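Local coordinates for protein protelomerase (Agrobacterium tumefaciens, PDB 4F43) that probably cuts and rejoins replicated telomere junctions to generate hairpin DNA ends, which it also protects, this chain including the resolvase catalytic domain, at residues K175-N181 with I196-V202. The protein carries 1 engineered substitution. Sequence-based numbering, arbitrary orientation.
Sequences KWSILFN and ITYEIPV
Ile178 and Ile200 meet through CG1 and CG1 at 3.8 Å, on the buried face of an antiparallel strand pair. Val202 extends this apolar row, its CG1 lying 3.7 Å from Ile178 CD1. With chi1 at 56°, Ile200 places CG1 between its backbone N and carbonyl carbon, and CD1 reaches 3.6 Å from Phe180 CB. Farther along the same face, Phe180 and Tyr198 run side by side, yet their ring planes are nearly perpendicular (85°); Tyr198 CE2 comes in at the Phe180 edge, 3.6 Å from Phe180 CD2. Beneath these side chains Ile178 and Ile200 exchange two backbone hydrogen bonds, N to O at 2.9 Å each way. The bonds between Phe180 and Tyr198 are weak, as is the one from Val202 N to Trp176 O. On the other face, Leu179 CD2 rests against the aliphatic base of Glu199, whose carboxylate lies beside Ser177 without a hydrogen bond; the Ser177 hydroxyl bonds to Ser174. Within the telomere resolvase catalytic domain, strand 198-201 is outermost in a four-stranded antiparallel sheet, and strand 177-180 separates it from strand 165-169. Thr151 of helix 140-151 touches Ile178, Ile200 and Val202, and helix 206-217 also meets Ile178.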
loop_
_atom_site.group_PDB
_atom_site.type_symbol
_atom_site.label_atom_id
_atom_site.label_comp_id
_atom_site.label_asym_id
_atom_site.label_seq_id
_atom_site.Cartn_x
_atom_site.Cartn_y
_atom_site.Cartn_z
ATOM N N LYS A 175 5.398 -18.632 19.694
ATOM C CA LYS A 175 4.007 -18.972 19.431
ATOM C C LYS A 175 3.239 -17.800 18.826
ATOM O O LYS A 175 2.356 -17.993 17.991
ATOM C CB LYS A 175 3.324 -19.450 20.713
ATOM C CG LYS A 175 1.918 -19.979 20.501
ATOM C CD LYS A 175 1.346 -20.557 21.781
ATOM C CE LYS A 175 -0.025 -21.165 21.538
ATOM N NZ LYS A 175 -0.584 -21.793 22.767
ATOM N N TRP A 176 3.586 -16.585 19.238
ATOM C CA TRP A 176 2.844 -15.403 18.810
ATOM C C TRP A 176 3.700 -14.353 18.104
ATOM O O TRP A 176 3.493 -13.154 18.288
ATOM C CB TRP A 176 2.116 -14.774 20.002
ATOM C CG TRP A 176 1.151 -15.709 20.669
ATOM C CD1 TRP A 176 1.423 -16.584 21.681
ATOM C CD2 TRP A 176 -0.240 -15.867 20.366
ATOM N NE1 TRP A 176 0.287 -17.274 22.028
ATOM C CE2 TRP A 176 -0.747 -16.853 21.235
ATOM C CE3 TRP A 176 -1.105 -15.268 19.444
ATOM C CZ2 TRP A 176 -2.082 -17.254 21.210
ATOM C CZ3 TRP A 176 -2.429 -15.668 19.423
ATOM C CH2 TRP A 176 -2.904 -16.651 20.299
ATOM N N SER A 177 4.653 -14.807 17.293
ATOM C CA SER A 177 5.463 -13.906 16.476
ATOM C C SER A 177 6.205 -14.659 15.376
ATOM O O SER A 177 6.619 -15.803 15.562
ATOM C CB SER A 177 6.462 -13.127 17.336
ATOM O OG SER A 177 7.585 -13.923 17.668
ATOM N N ILE A 178 6.365 -14.007 14.228
ATOM C CA ILE A 178 7.107 -14.573 13.104
ATOM C C ILE A 178 8.075 -13.542 12.529
ATOM O O ILE A 178 8.159 -12.418 13.021
ATOM C CB ILE A 178 6.160 -15.041 11.981
ATOM C CG1 ILE A 178 5.399 -13.851 11.391
ATOM C CG2 ILE A 178 5.190 -16.097 12.495
ATOM C CD1 ILE A 178 4.411 -14.238 10.311
ATOM N N LEU A 179 8.806 -13.929 11.487
ATOM C CA LEU A 179 9.707 -13.010 10.800
ATOM C C LEU A 179 9.114 -12.604 9.453
ATOM O O LEU A 179 8.266 -13.307 8.906
ATOM C CB LEU A 179 11.085 -13.647 10.610
ATOM C CG LEU A 179 11.789 -14.145 11.875
ATOM C CD1 LEU A 179 13.158 -14.715 11.536
ATOM C CD2 LEU A 179 11.907 -13.029 12.901
ATOM N N PHE A 180 9.559 -11.471 8.920
ATOM C CA PHE A 180 8.970 -10.926 7.701
ATOM C C PHE A 180 9.982 -10.268 6.763
ATOM O O PHE A 180 10.948 -9.646 7.208
ATOM C CB PHE A 180 7.853 -9.939 8.056
ATOM C CG PHE A 180 7.387 -9.107 6.897
ATOM C CD1 PHE A 180 6.646 -9.675 5.872
ATOM C CD2 PHE A 180 7.685 -7.756 6.835
ATOM C CE1 PHE A 180 6.219 -8.909 4.803
ATOM C CE2 PHE A 180 7.260 -6.984 5.769
ATOM C CZ PHE A 180 6.526 -7.560 4.752
ATOM N N ASN A 181 9.737 -10.410 5.463
ATOM C CA ASN A 181 10.565 -9.808 4.424
ATOM C C ASN A 181 9.862 -9.932 3.075
ATOM O O ASN A 181 9.373 -11.005 2.729
ATOM C CB ASN A 181 11.927 -10.501 4.365
ATOM C CG ASN A 181 13.002 -9.629 3.744
ATOM O OD1 ASN A 181 13.055 -8.422 3.980
ATOM N ND2 ASN A 181 13.870 -10.240 2.945
ATOM N N ILE A 196 15.179 -5.869 4.835
ATOM C CA ILE A 196 15.363 -6.066 6.268
ATOM C C ILE A 196 14.399 -7.107 6.827
ATOM O O ILE A 196 13.182 -6.948 6.747
ATOM C CB ILE A 196 15.180 -4.747 7.044
ATOM C CG1 ILE A 196 16.255 -3.736 6.640
ATOM C CG2 ILE A 196 15.222 -5.002 8.543
ATOM C CD1 ILE A 196 17.668 -4.197 6.937
ATOM N N THR A 197 14.955 -8.175 7.388
ATOM C CA THR A 197 14.153 -9.209 8.031
ATOM C C THR A 197 13.968 -8.885 9.508
ATOM O O THR A 197 14.907 -8.993 10.296
ATOM C CB THR A 197 14.806 -10.595 7.895
ATOM O OG1 THR A 197 16.108 -10.572 8.496
ATOM C CG2 THR A 197 14.936 -10.982 6.431
ATOM N N TYR A 198 12.757 -8.483 9.881
ATOM C CA TYR A 198 12.476 -8.103 11.263
ATOM C C TYR A 198 11.301 -8.881 11.852
ATOM O O TYR A 198 10.487 -9.448 11.122
ATOM C CB TYR A 198 12.249 -6.591 11.378
ATOM C CG TYR A 198 11.021 -6.073 10.662
ATOM C CD1 TYR A 198 9.896 -5.680 11.373
ATOM C CD2 TYR A 198 10.988 -5.968 9.275
ATOM C CE1 TYR A 198 8.773 -5.200 10.728
ATOM C CE2 TYR A 198 9.867 -5.493 8.620
ATOM C CZ TYR A 198 8.762 -5.110 9.353
ATOM O OH TYR A 198 7.645 -4.634 8.708
ATOM N N GLU A 199 11.226 -8.899 13.179
ATOM C CA GLU A 199 10.236 -9.702 13.888
ATOM C C GLU A 199 8.914 -8.961 14.073
ATOM O O GLU A 199 8.891 -7.804 14.492
ATOM C CB GLU A 199 10.795 -10.141 15.245
ATOM C CG GLU A 199 9.976 -11.207 15.952
ATOM C CD GLU A 199 10.642 -11.701 17.223
ATOM O OE1 GLU A 199 11.106 -12.861 17.241
ATOM O OE2 GLU A 199 10.703 -10.930 18.203
ATOM N N ILE A 200 7.816 -9.640 13.754
ATOM C CA ILE A 200 6.480 -9.067 13.887
ATOM C C ILE A 200 5.563 -9.997 14.678
ATOM O O ILE A 200 5.724 -11.215 14.637
ATOM C CB ILE A 200 5.843 -8.795 12.509
ATOM C CG1 ILE A 200 5.802 -10.077 11.673
ATOM C CG2 ILE A 200 6.601 -7.703 11.777
ATOM C CD1 ILE A 200 5.070 -9.925 10.359
ATOM N N PRO A 201 4.599 -9.423 15.412
ATOM C CA PRO A 201 3.633 -10.238 16.153
ATOM C C PRO A 201 2.556 -10.806 15.237
ATOM O O PRO A 201 2.304 -10.260 14.163
ATOM C CB PRO A 201 3.011 -9.234 17.126
ATOM C CG PRO A 201 3.117 -7.929 16.419
ATOM C CD PRO A 201 4.422 -7.983 15.676
ATOM N N VAL A 202 1.931 -11.898 15.665
ATOM C CA VAL A 202 0.814 -12.487 14.937
ATOM C C VAL A 202 -0.364 -12.731 15.874
ATOM O O VAL A 202 -0.188 -12.870 17.084
ATOM C CB VAL A 202 1.210 -13.806 14.247
ATOM C CG1 VAL A 202 2.086 -13.526 13.039
ATOM C CG2 VAL A 202 1.920 -14.725 15.222
#